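Local coordinates for protein ribokinase (Giardia lamblia, PDB 6WHJ) that probably phosphorylates D-ribose at O-5, using ATP with a divalent cation such as magnesium, to give D-ribose 5-phosphate, at residues V23-P27 and Y104-E110; G69-D75 and Q92-T98; Y253-T257 and I301-A305; S279-L284 and I304-F310; F310-A314 and V334-L338. One frame throughout, in Å; residues are numbered along the deposited sequence.

Contact 1. Residues V23-P27 and Y104-E110; sequences VKDFP and YVAESGE
Phe26 and Tyr104 each hold CG opposite their own carbonyl carbon (chi1 -63° and -61°), which brings the Phe26 ring back against residues 104-110 and turns the Tyr104 ring toward Pro27. Ala106 places its methyl over the middle of one face of the phenyl ring, CB 4.1 Å from the centroid, a CH-pi contact. At the rim, Phe26 CE1 comes 3.2 Å from the carbonyl oxygen of Tyr104, near the ring plane. Glu110 crosses the ring at roughly a right angle and meets it with CB and CG, while its own carbonyl O lies 3.4 Å from Phe26 CZ. Pro27 CG rests 3.7 Å from Tyr104 CE2.

Two main-chain bonds tie residues 23-24 to the strand end and the turn after it: Val23 N donates to Val105 O (2.9 Å) and Glu107 N to Lys24 O (3.1 Å). Beyond them Lys24 and Glu107 run side by side, their charged ends not meeting. Ala106 to Gly109 form a type I turn that leads into strand 111-116. Tyr104 continues into the dimer: its OH bonds to Gly102 O of the second subunit, and its ring stacks on Tyr104 of that subunit. This is the end of the four-stranded lid sheet which, as in other ribokinases, pairs with its dimer mate in a beta-clasp.

Contact 2. Residues G69-D75 and Q92-T98; sequences GKDTFGD and QVSGAPT
Gln92, Thr98 and Lys70 carry most of this contact, which closes a beta-alpha-beta unit: strand 62-69 ends at Gly69, helix 72-84 starts just after it, and strand 91-93 returns parallel beside the first strand. Gln92 spends its amide on both the strand end and the helix. NE2 donates to Gly69 O at 3.0 Å, in the carbonyl plane, and to Asp75 OD1 at 2.9 Å. The second bond lies flat in the amide plane but meets the carboxylate from above, the two groups standing almost perpendicular, 87° apart. Two acceptors on one nitrogen thus fix the rotation of the amide.

The extended Lys70 chain crosses Gln92 obliquely, CG packing on Gln92 CB and CE lying near Gln92 O, and its backbone N makes a weak bond to Val93 O. The same N also donates to a water that in turn donates to Ala96 O, bridging the two loops.

Thr98 is held by the N-cap residue. Asp71 has CG between its backbone N and carbonyl carbon (chi1 45°), which swings the carboxylate back over the first turn, where OD1 caps the helix by accepting from Gly74 N at 2.8 Å. Both carboxylate oxygens then face Thr98 with their syn lone pairs: OD2 accepts from Thr98 N at 2.8 Å, and OD1 from the Thr98 hydroxyl at 2.6 Å. That hydroxyl also accepts: Gly69 N donates to Thr98 OG1 at 2.9 Å.

Contact 3. Residues Y253-T257 and I301-A305; sequences YESRT and IDTIA
Arg256 lays its side chain across Ile301 and ends at Asp302. The chain bends at chi2 (-60°) after leaving the strand, and this fold sets CG against the Ile301 tip, 3.8 Å from CD1, and brings the guanidinium over the branch methyl of the same isoleucine. Ile301 CG2 sits above the centre of that flat group, 3.7 Å from Arg256 CZ. Ile301 itself is fully extended, so that its CD1 reaches past the arginine to the main chain at Glu254, 3.3 Å from Glu254 O.

The guanidinium N-H groups are shared between two acids, which together fix its rotation. Arg256 NE donates to Asp302 OD2 at 2.9 Å, somewhat out of both planes, which are turned 51° from each other; the NH2 to OD1 bond is weak. On the strand side, Arg256 NH1 donates to Glu254 OE2 at 2.9 Å and to Ser255 O at 3.1 Å, both partners in the guanidinium plane. Nearer the backbone, Arg256 CB packs on Ala305 CB.

Strand 255-257 and helix 301-305 run nearly parallel, 20° apart with axes 9.0 Å from each other. This is a helix laid on the outermost strand of the large sheet in the alpha/beta fold of PfkB-family kinases.

Contact 4. Residues S279-L284 and I304-F310; sequences SFCVRL and IAEAARF
Apolar contacts join Phe280 and Leu284 to Ile304 and Ala307. Phe280 CE1 lies 3.6 Å from Ala307 CB, while the rim of its ring, nearly in plane, points at Ile304 O and Ala308 N on the partner helix. Its CZ touches Ile304 CG2. Leu284 CD1 meets Ile304 CD1 at 3.7 Å and also borders the Ala307 methyl. The small Ala307, facing Arg283 at the closest point of the backbones, is consistent with helix axes only 7.8 Å apart, at 133°.

The CH-pi contact is made on Phe310. Arg283, with CG anti to its N (chi1 -162°) and a bend at chi2, drapes its methylenes over one face of the ring: CD is 4.0 Å from the centroid, offset toward the rim. Ser279 O lies at the ring edge, 3.6 Å from Phe310 CD2.

The polar part is small. Arg283 NH2 forms a salt bridge with Glu306 OE1 at 3.1 Å, a weak, bent hydrogen bond with the guanidinium and carboxylate planes 65° apart. Arg283 NH1 is paired with Glu286 on its own helix.

The chemistry implies a greasy, close-packed joint between helices 272-287 and 301-318, with charge confined to one margin, where the arginine's carbon chain still serves as apolar cover.

Contact 5. Residues F310-A314 and V334-L338; sequences FASVA and VDDAL
Asp335 OD2, the oxygen in a salt bridge with Arg331 NE on its own helix, is also the polar atom that meets Phe310: it lies at the edge of the ring, in its plane, 4.0 Å from CE1. No hydrogen bond crosses between the segments. The rest is apolar helix-helix packing in the alpha/beta fold, where the C-terminal helix 331-341 runs across helix 301-318 at 107°, the axes 9.5 Å apart.

Val334 carries the middle of the interface. With CG1 anti to the backbone N (chi1 -177°), it sends that methyl over a face of the Phe310 ring, 4.0 Å from the centroid, in a CH-pi contact. This is the face turned from Arg283, so the phenyl ring is held between two helices. The other branch, Val334 CG2, rests on CB of Ala314, whose side chain is about 6 Å from that of Ser318, predicted to bind potassium.

Val313 fits between Ala337 and Leu338. Its CG1 faces the Ala337 methyl, and Tyr261 from a loop touches both of these residues. Leu338 comes in about perpendicular to both Phe310 and Val313 and divides its branches between them: CD2 sits at the ring edge, 3.9 Å from Phe310 CD1, and CD1 lies 3.6 Å from Val313 CG2.

Overall arrangement
Contacts 3, 4 and 5 follow one another along helix 301-318: its start meets the edge strand 255-258, its middle crosses helix 272-287, and further on it meets the C-terminal helix. Contacts 4 and 5 share Phe310, whose ring is covered on opposite faces. Contact 4 is buried, mainly apolar with one salt bridge at its margin; contact 5 is apolar but nearer the surface, and contact 3 ends in a surface salt-bridge network. Contact 2, at the other end of the same large sheet as contact 3, lies about 42 Å from it between centres and depends on hydrogen bonds. Contact 1 belongs to the separate lid sheet, combines main-chain bonds with aromatic packing, and alone touches the second subunit.

Contact 1. Residues V23-P27 and Y104-E110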
# COMPACT_ATOMS: atom_id res chain seq x y z
N VAL B 23 -2.97 -2.15 -10.63
CA VAL B 23 -4.35 -2.62 -10.72
C VAL B 23 -4.95 -2.12 -12.03
O VAL B 23 -4.43 -1.19 -12.66
CB VAL B 23 -5.19 -2.13 -9.52
CG1 VAL B 23 -4.66 -2.71 -8.24
CG2 VAL B 23 -5.13 -0.60 -9.44
N LYS B 24 -6.04 -2.75 -12.44
CA LYS B 24 -6.77 -2.25 -13.60
C LYS B 24 -7.35 -0.88 -13.31
O LYS B 24 -7.14 0.07 -14.07
CB LYS B 24 -7.90 -3.22 -13.98
CG LYS B 24 -7.49 -4.39 -14.84
CD LYS B 24 -8.73 -5.19 -15.25
CE LYS B 24 -8.38 -6.54 -15.85
NZ LYS B 24 -9.60 -7.36 -16.13
N ASP B 25 -8.09 -0.76 -12.21
CA ASP B 25 -8.65 0.49 -11.74
C ASP B 25 -8.50 0.55 -10.23
O ASP B 25 -8.36 -0.47 -9.56
CB ASP B 25 -10.10 0.65 -12.16
CG ASP B 25 -10.24 0.90 -13.65
OD1 ASP B 25 -9.84 2.00 -14.09
OD2 ASP B 25 -10.71 -0.02 -14.36
N PHE B 26 -8.51 1.77 -9.71
CA PHE B 26 -8.46 1.93 -8.27
C PHE B 26 -9.64 1.19 -7.65
O PHE B 26 -10.75 1.22 -8.20
CB PHE B 26 -8.52 3.40 -7.87
CG PHE B 26 -7.36 4.21 -8.34
CD1 PHE B 26 -6.06 3.80 -8.09
CD2 PHE B 26 -7.57 5.40 -9.03
CE1 PHE B 26 -4.99 4.56 -8.53
CE2 PHE B 26 -6.51 6.16 -9.47
CZ PHE B 26 -5.21 5.74 -9.21
N PRO B 27 -9.44 0.49 -6.54
CA PRO B 27 -10.59 -0.09 -5.84
C PRO B 27 -11.45 1.02 -5.28
O PRO B 27 -10.97 2.11 -4.98
CB PRO B 27 -9.93 -0.91 -4.73
CG PRO B 27 -8.64 -0.19 -4.48
CD PRO B 27 -8.18 0.30 -5.81
N TYR B 104 -1.11 2.77 -5.37
CA TYR B 104 -1.92 2.12 -6.39
C TYR B 104 -1.72 2.82 -7.72
O TYR B 104 -1.87 4.05 -7.82
CB TYR B 104 -3.41 2.14 -6.04
CG TYR B 104 -3.84 1.45 -4.77
CD1 TYR B 104 -3.01 0.54 -4.12
CD2 TYR B 104 -5.09 1.70 -4.23
CE1 TYR B 104 -3.43 -0.10 -2.95
CE2 TYR B 104 -5.52 1.09 -3.08
CZ TYR B 104 -4.69 0.19 -2.45
OH TYR B 104 -5.15 -0.41 -1.30
N VAL B 105 -1.38 2.05 -8.75
CA VAL B 105 -1.24 2.57 -10.10
C VAL B 105 -2.31 1.91 -10.97
O VAL B 105 -2.32 0.68 -11.11
CB VAL B 105 0.16 2.33 -10.66
CG1 VAL B 105 0.31 2.98 -12.01
CG2 VAL B 105 1.21 2.87 -9.70
N ALA B 106 -3.23 2.72 -11.49
CA ALA B 106 -4.25 2.22 -12.40
C ALA B 106 -3.68 2.10 -13.81
O ALA B 106 -2.60 2.63 -14.11
CB ALA B 106 -5.48 3.13 -12.40
N GLU B 107 -4.40 1.38 -14.68
CA GLU B 107 -3.95 1.23 -16.06
C GLU B 107 -3.97 2.55 -16.82
O GLU B 107 -3.32 2.66 -17.86
CB GLU B 107 -4.81 0.22 -16.82
CG GLU B 107 -4.59 -1.24 -16.42
CD GLU B 107 -5.62 -2.16 -17.05
OE1 GLU B 107 -5.33 -3.37 -17.18
OE2 GLU B 107 -6.72 -1.67 -17.43
N SER B 108 -4.67 3.56 -16.31
CA SER B 108 -4.61 4.88 -16.89
C SER B 108 -3.29 5.57 -16.62
O SER B 108 -2.93 6.53 -17.32
CB SER B 108 -5.78 5.73 -16.38
OG SER B 108 -5.75 5.89 -14.97
N GLY B 109 -2.54 5.12 -15.61
CA GLY B 109 -1.32 5.77 -15.20
C GLY B 109 -1.48 6.58 -13.95
O GLY B 109 -0.47 6.99 -13.35
N GLU B 110 -2.71 6.80 -13.51
CA GLU B 110 -2.99 7.59 -12.33
C GLU B 110 -2.50 6.87 -11.08
O GLU B 110 -2.38 5.64 -11.04
CB GLU B 110 -4.49 7.87 -12.24
CG GLU B 110 -4.83 9.16 -11.49
CD GLU B 110 -6.27 9.63 -11.70
OE1 GLU B 110 -7.17 8.81 -12.05
OE2 GLU B 110 -6.50 10.85 -11.50

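Contact 2. Residues G69-D75 and Q92-T98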
# COMPACT_ATOMS: atom_id res chain seq x y z
N GLY B 69 15.26 4.22 9.20
CA GLY B 69 15.21 3.42 10.40
C GLY B 69 16.37 2.45 10.51
O GLY B 69 17.17 2.28 9.59
N LYS B 70 16.49 1.84 11.69
CA LYS B 70 17.46 0.77 11.89
C LYS B 70 16.78 -0.56 11.57
O LYS B 70 16.57 -1.42 12.41
CB LYS B 70 18.01 0.80 13.31
CG LYS B 70 19.00 1.93 13.52
CD LYS B 70 19.45 2.05 14.97
CE LYS B 70 20.51 3.16 15.10
NZ LYS B 70 21.07 3.22 16.46
N ASP B 71 16.48 -0.71 10.28
CA ASP B 71 15.76 -1.85 9.75
C ASP B 71 16.37 -2.23 8.41
O ASP B 71 17.38 -1.66 7.98
CB ASP B 71 14.26 -1.57 9.60
CG ASP B 71 13.97 -0.21 8.95
OD1 ASP B 71 14.63 0.16 7.95
OD2 ASP B 71 13.05 0.48 9.43
N THR B 72 15.75 -3.23 7.78
CA THR B 72 16.25 -3.75 6.51
C THR B 72 16.25 -2.68 5.42
O THR B 72 17.27 -2.46 4.75
CB THR B 72 15.41 -4.94 6.08
OG1 THR B 72 15.43 -5.94 7.11
CG2 THR B 72 15.92 -5.52 4.77
N PHE B 73 15.11 -2.01 5.23
CA PHE B 73 15.02 -0.95 4.22
C PHE B 73 16.07 0.13 4.44
O PHE B 73 16.64 0.66 3.48
CB PHE B 73 13.62 -0.34 4.22
CG PHE B 73 12.55 -1.24 3.65
CD1 PHE B 73 12.89 -2.35 2.90
CD2 PHE B 73 11.21 -0.95 3.86
CE1 PHE B 73 11.92 -3.17 2.37
CE2 PHE B 73 10.22 -1.77 3.33
CZ PHE B 73 10.58 -2.88 2.58
N GLY B 74 16.32 0.51 5.70
CA GLY B 74 17.34 1.50 5.97
C GLY B 74 18.73 1.02 5.62
O GLY B 74 19.54 1.77 5.07
N ASP B 75 19.04 -0.24 5.93
CA ASP B 75 20.34 -0.79 5.57
C ASP B 75 20.50 -0.85 4.06
O ASP B 75 21.58 -0.53 3.53
CB ASP B 75 20.52 -2.19 6.17
CG ASP B 75 20.54 -2.19 7.69
OD1 ASP B 75 20.89 -1.16 8.30
OD2 ASP B 75 20.22 -3.24 8.28
N GLN B 92 20.74 6.64 10.59
CA GLN B 92 19.80 5.57 10.93
C GLN B 92 19.32 5.77 12.37
O GLN B 92 20.14 5.81 13.29
CB GLN B 92 20.43 4.20 10.74
CG GLN B 92 20.50 3.80 9.29
CD GLN B 92 20.91 2.36 9.05
OE1 GLN B 92 22.09 2.01 9.11
NE2 GLN B 92 19.92 1.51 8.78
N VAL B 93 18.00 5.87 12.56
CA VAL B 93 17.39 6.16 13.86
C VAL B 93 16.49 5.01 14.28
O VAL B 93 15.97 4.26 13.45
CB VAL B 93 16.58 7.49 13.83
CG1 VAL B 93 17.46 8.65 13.39
CG2 VAL B 93 15.39 7.36 12.93
N SER B 94 16.32 4.86 15.60
CA SER B 94 15.50 3.79 16.15
C SER B 94 14.09 4.24 16.50
O SER B 94 13.27 3.40 16.90
CB SER B 94 16.16 3.18 17.39
OG SER B 94 16.53 4.19 18.31
N GLY B 95 13.79 5.53 16.39
CA GLY B 95 12.48 6.02 16.81
C GLY B 95 11.36 5.50 15.93
O GLY B 95 10.29 5.13 16.42
N ALA B 96 11.55 5.56 14.63
CA ALA B 96 10.57 5.13 13.65
C ALA B 96 11.19 4.12 12.69
O ALA B 96 12.42 3.99 12.62
CB ALA B 96 10.03 6.33 12.87
N PRO B 97 10.37 3.36 11.96
CA PRO B 97 10.88 2.60 10.82
C PRO B 97 11.21 3.52 9.65
O PRO B 97 10.81 4.69 9.62
CB PRO B 97 9.73 1.65 10.47
CG PRO B 97 8.52 2.38 10.92
CD PRO B 97 8.94 3.09 12.19
N THR B 98 11.94 2.98 8.68
CA THR B 98 12.16 3.68 7.42
C THR B 98 10.82 4.06 6.80
O THR B 98 9.85 3.30 6.87
CB THR B 98 12.97 2.81 6.47
OG1 THR B 98 14.28 2.60 7.00
CG2 THR B 98 13.09 3.45 5.08
O HOH W 1 13.94 1.74 13.07

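Contact 3. Residues Y253-T257 and I301-A305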
# COMPACT_ATOMS: atom_id res chain seq x y z
N TYR B 253 9.21 40.24 -13.92
CA TYR B 253 8.38 39.26 -14.63
C TYR B 253 8.90 38.94 -16.03
O TYR B 253 8.14 38.51 -16.89
CB TYR B 253 6.91 39.69 -14.66
CG TYR B 253 6.40 39.99 -13.26
CD1 TYR B 253 6.16 38.96 -12.37
CD2 TYR B 253 6.20 41.29 -12.84
CE1 TYR B 253 5.72 39.22 -11.09
CE2 TYR B 253 5.76 41.57 -11.55
CZ TYR B 253 5.53 40.52 -10.68
OH TYR B 253 5.10 40.79 -9.40
N GLU B 254 10.22 39.06 -16.24
CA GLU B 254 10.79 38.49 -17.45
C GLU B 254 10.56 36.99 -17.45
O GLU B 254 10.60 36.33 -16.41
CB GLU B 254 12.29 38.79 -17.58
CG GLU B 254 12.60 40.15 -18.16
CD GLU B 254 12.26 40.21 -19.65
OE1 GLU B 254 11.69 41.24 -20.09
OE2 GLU B 254 12.55 39.22 -20.36
N SER B 255 10.23 36.46 -18.63
CA SER B 255 9.80 35.08 -18.75
C SER B 255 10.63 34.38 -19.82
O SER B 255 11.00 34.98 -20.83
CB SER B 255 8.29 35.05 -19.07
OG SER B 255 7.85 33.80 -19.54
N ARG B 256 10.94 33.10 -19.57
CA ARG B 256 11.56 32.23 -20.56
C ARG B 256 10.76 30.93 -20.62
O ARG B 256 10.52 30.29 -19.59
CB ARG B 256 13.03 31.94 -20.21
CG ARG B 256 13.95 33.17 -20.27
CD ARG B 256 13.99 33.82 -21.65
NE ARG B 256 15.00 34.86 -21.76
CZ ARG B 256 14.81 36.15 -21.47
NH1 ARG B 256 13.63 36.59 -21.04
NH2 ARG B 256 15.80 37.02 -21.60
N THR B 257 10.37 30.53 -21.82
CA THR B 257 9.63 29.29 -22.04
C THR B 257 10.61 28.19 -22.45
O THR B 257 11.47 28.42 -23.31
CB THR B 257 8.55 29.48 -23.11
OG1 THR B 257 7.44 30.20 -22.57
CG2 THR B 257 8.05 28.14 -23.63
N ILE B 301 18.40 35.28 -15.95
CA ILE B 301 17.29 34.41 -16.34
C ILE B 301 17.68 33.51 -17.50
O ILE B 301 17.16 32.40 -17.63
CB ILE B 301 16.03 35.22 -16.67
CG1 ILE B 301 14.81 34.30 -16.68
CG2 ILE B 301 16.17 35.89 -18.02
CD1 ILE B 301 13.52 34.99 -17.00
N ASP B 302 18.63 33.93 -18.34
CA ASP B 302 19.04 33.05 -19.43
C ASP B 302 19.89 31.88 -18.92
O ASP B 302 19.81 30.78 -19.47
CB ASP B 302 19.77 33.84 -20.50
CG ASP B 302 18.83 34.75 -21.27
OD1 ASP B 302 19.10 35.97 -21.36
OD2 ASP B 302 17.80 34.24 -21.76
N THR B 303 20.69 32.11 -17.86
CA THR B 303 21.40 31.00 -17.23
C THR B 303 20.42 30.01 -16.63
O THR B 303 20.61 28.79 -16.75
CB THR B 303 22.35 31.53 -16.14
OG1 THR B 303 23.29 32.45 -16.72
CG2 THR B 303 23.11 30.37 -15.50
N ILE B 304 19.37 30.51 -15.97
CA ILE B 304 18.32 29.64 -15.45
C ILE B 304 17.66 28.89 -16.59
O ILE B 304 17.31 27.71 -16.47
CB ILE B 304 17.30 30.46 -14.64
CG1 ILE B 304 18.02 31.32 -13.60
CG2 ILE B 304 16.23 29.56 -14.01
CD1 ILE B 304 18.81 30.52 -12.58
N ALA B 305 17.47 29.57 -17.73
CA ALA B 305 16.84 28.93 -18.88
C ALA B 305 17.72 27.82 -19.44
O ALA B 305 17.21 26.74 -19.78
CB ALA B 305 16.53 29.96 -19.96

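Contact 4. Residues S279-L284 and I304-F310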
# COMPACT_ATOMS: atom_id res chain seq x y z
N SER B 279 18.37 17.13 -12.53
CA SER B 279 19.17 17.58 -13.66
C SER B 279 19.28 19.10 -13.70
O SER B 279 20.37 19.64 -13.95
CB SER B 279 18.56 17.06 -14.96
OG SER B 279 18.39 15.67 -14.89
N PHE B 280 18.18 19.79 -13.41
CA PHE B 280 18.20 21.25 -13.33
C PHE B 280 19.27 21.72 -12.35
O PHE B 280 20.02 22.66 -12.64
CB PHE B 280 16.82 21.77 -12.92
CG PHE B 280 16.76 23.25 -12.74
CD1 PHE B 280 16.86 24.11 -13.82
CD2 PHE B 280 16.66 23.80 -11.46
CE1 PHE B 280 16.80 25.49 -13.65
CE2 PHE B 280 16.61 25.18 -11.27
CZ PHE B 280 16.69 26.03 -12.37
N CYS B 281 19.36 21.06 -11.19
CA CYS B 281 20.36 21.45 -10.20
C CYS B 281 21.77 21.13 -10.68
O CYS B 281 22.70 21.92 -10.44
CB CYS B 281 20.08 20.77 -8.87
SG CYS B 281 18.62 21.42 -8.04
N VAL B 282 21.97 19.98 -11.33
CA VAL B 282 23.30 19.64 -11.84
C VAL B 282 23.78 20.72 -12.81
O VAL B 282 24.88 21.27 -12.64
CB VAL B 282 23.29 18.25 -12.49
CG1 VAL B 282 24.54 18.05 -13.34
CG2 VAL B 282 23.23 17.18 -11.41
N ARG B 283 22.97 21.04 -13.81
CA ARG B 283 23.36 22.05 -14.80
C ARG B 283 23.45 23.44 -14.20
O ARG B 283 24.31 24.23 -14.61
CB ARG B 283 22.38 22.06 -15.97
CG ARG B 283 22.91 22.74 -17.22
CD ARG B 283 24.17 22.07 -17.72
NE ARG B 283 24.76 22.83 -18.81
CZ ARG B 283 26.02 23.25 -18.85
NH1 ARG B 283 26.85 22.97 -17.85
NH2 ARG B 283 26.45 23.94 -19.90
N LEU B 284 22.58 23.76 -13.24
CA LEU B 284 22.66 25.04 -12.57
C LEU B 284 23.98 25.18 -11.84
O LEU B 284 24.68 26.19 -11.97
CB LEU B 284 21.49 25.19 -11.60
CG LEU B 284 21.13 26.58 -11.09
CD1 LEU B 284 20.98 27.53 -12.26
CD2 LEU B 284 19.82 26.49 -10.32
N ILE B 304 19.37 30.51 -15.97
CA ILE B 304 18.32 29.64 -15.45
C ILE B 304 17.66 28.89 -16.59
O ILE B 304 17.31 27.71 -16.47
CB ILE B 304 17.30 30.46 -14.64
CG1 ILE B 304 18.02 31.32 -13.60
CG2 ILE B 304 16.23 29.56 -14.01
CD1 ILE B 304 18.81 30.52 -12.58
N ALA B 305 17.47 29.57 -17.73
CA ALA B 305 16.84 28.93 -18.88
C ALA B 305 17.72 27.82 -19.44
O ALA B 305 17.21 26.74 -19.78
CB ALA B 305 16.53 29.96 -19.96
N GLU B 306 19.04 28.03 -19.50
CA GLU B 306 19.91 26.98 -20.03
C GLU B 306 19.90 25.75 -19.13
O GLU B 306 19.91 24.61 -19.63
CB GLU B 306 21.33 27.50 -20.24
CG GLU B 306 22.24 26.44 -20.86
CD GLU B 306 23.66 26.90 -21.08
OE1 GLU B 306 24.55 26.03 -21.21
OE2 GLU B 306 23.90 28.13 -21.15
N ALA B 307 19.87 25.94 -17.82
CA ALA B 307 19.78 24.81 -16.91
C ALA B 307 18.48 24.03 -17.12
O ALA B 307 18.47 22.80 -17.07
CB ALA B 307 19.90 25.28 -15.46
N ALA B 308 17.38 24.74 -17.40
CA ALA B 308 16.10 24.07 -17.60
C ALA B 308 16.02 23.36 -18.95
O ALA B 308 15.38 22.30 -19.05
CB ALA B 308 14.96 25.08 -17.46
N ARG B 309 16.69 23.89 -19.99
CA ARG B 309 16.76 23.16 -21.25
C ARG B 309 17.44 21.81 -21.06
O ARG B 309 17.00 20.79 -21.59
CB ARG B 309 17.50 23.96 -22.32
CG ARG B 309 16.72 25.10 -22.94
CD ARG B 309 17.49 25.73 -24.11
NE ARG B 309 18.49 26.73 -23.70
CZ ARG B 309 18.22 28.01 -23.50
NH1 ARG B 309 16.98 28.47 -23.66
NH2 ARG B 309 19.17 28.85 -23.13
N PHE B 310 18.52 21.81 -20.28
CA PHE B 310 19.21 20.57 -19.95
C PHE B 310 18.30 19.63 -19.19
O PHE B 310 18.20 18.44 -19.51
CB PHE B 310 20.47 20.93 -19.15
CG PHE B 310 21.30 19.76 -18.72
CD1 PHE B 310 22.31 19.28 -19.53
CD2 PHE B 310 21.14 19.21 -17.46
CE1 PHE B 310 23.11 18.23 -19.11
CE2 PHE B 310 21.94 18.17 -17.04
CZ PHE B 310 22.92 17.68 -17.87

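Contact 5. Residues F310-A314 and V334-L338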
# COMPACT_ATOMS: atom_id res chain seq x y z
N PHE B 310 18.52 21.81 -20.28
CA PHE B 310 19.21 20.57 -19.95
C PHE B 310 18.30 19.63 -19.19
O PHE B 310 18.20 18.44 -19.51
CB PHE B 310 20.47 20.93 -19.15
CG PHE B 310 21.30 19.76 -18.72
CD1 PHE B 310 22.31 19.28 -19.53
CD2 PHE B 310 21.14 19.21 -17.46
CE1 PHE B 310 23.11 18.23 -19.11
CE2 PHE B 310 21.94 18.17 -17.04
CZ PHE B 310 22.92 17.68 -17.87
N ALA B 311 17.54 20.17 -18.22
CA ALA B 311 16.67 19.32 -17.42
C ALA B 311 15.55 18.73 -18.26
O ALA B 311 15.12 17.60 -18.01
CB ALA B 311 16.10 20.12 -16.24
N SER B 312 15.05 19.49 -19.25
CA SER B 312 14.01 18.96 -20.13
C SER B 312 14.51 17.75 -20.93
O SER B 312 13.81 16.74 -21.04
CB SER B 312 13.53 20.05 -21.09
OG SER B 312 13.00 21.14 -20.36
N VAL B 313 15.73 17.83 -21.47
CA VAL B 313 16.26 16.73 -22.26
C VAL B 313 16.41 15.49 -21.38
O VAL B 313 16.07 14.37 -21.80
CB VAL B 313 17.60 17.14 -22.91
CG1 VAL B 313 18.27 15.97 -23.61
CG2 VAL B 313 17.38 18.30 -23.88
N ALA B 314 16.90 15.66 -20.15
CA ALA B 314 17.04 14.53 -19.25
C ALA B 314 15.67 13.96 -18.87
O ALA B 314 15.49 12.74 -18.85
CB ALA B 314 17.83 14.93 -18.01
N VAL B 334 22.49 12.21 -21.88
CA VAL B 334 21.92 13.56 -21.89
C VAL B 334 22.72 14.47 -22.81
O VAL B 334 22.16 15.19 -23.64
CB VAL B 334 21.85 14.13 -20.47
CG1 VAL B 334 21.19 15.50 -20.49
CG2 VAL B 334 21.10 13.21 -19.55
N ASP B 335 24.06 14.44 -22.69
CA ASP B 335 24.90 15.26 -23.56
C ASP B 335 24.69 14.92 -25.03
O ASP B 335 24.66 15.82 -25.88
CB ASP B 335 26.38 15.11 -23.20
CG ASP B 335 26.76 15.84 -21.92
OD1 ASP B 335 27.88 15.59 -21.42
OD2 ASP B 335 25.95 16.64 -21.41
N ASP B 336 24.58 13.63 -25.35
CA ASP B 336 24.43 13.23 -26.75
C ASP B 336 23.13 13.79 -27.33
O ASP B 336 23.13 14.41 -28.40
CB ASP B 336 24.47 11.71 -26.88
CG ASP B 336 25.86 11.12 -26.66
OD1 ASP B 336 25.94 9.93 -26.29
OD2 ASP B 336 26.86 11.85 -26.83
N ALA B 337 22.01 13.58 -26.63
CA ALA B 337 20.72 14.01 -27.17
C ALA B 337 20.59 15.53 -27.20
O ALA B 337 19.83 16.07 -28.01
CB ALA B 337 19.59 13.39 -26.36
N LEU B 338 21.32 16.24 -26.32
CA LEU B 338 21.30 17.70 -26.34
C LEU B 338 22.00 18.23 -27.59
O LEU B 338 21.64 19.30 -28.10
CB LEU B 338 21.96 18.25 -25.08
CG LEU B 338 21.80 19.74 -24.72
CD1 LEU B 338 20.35 20.18 -24.81
CD2 LEU B 338 22.35 20.05 -23.34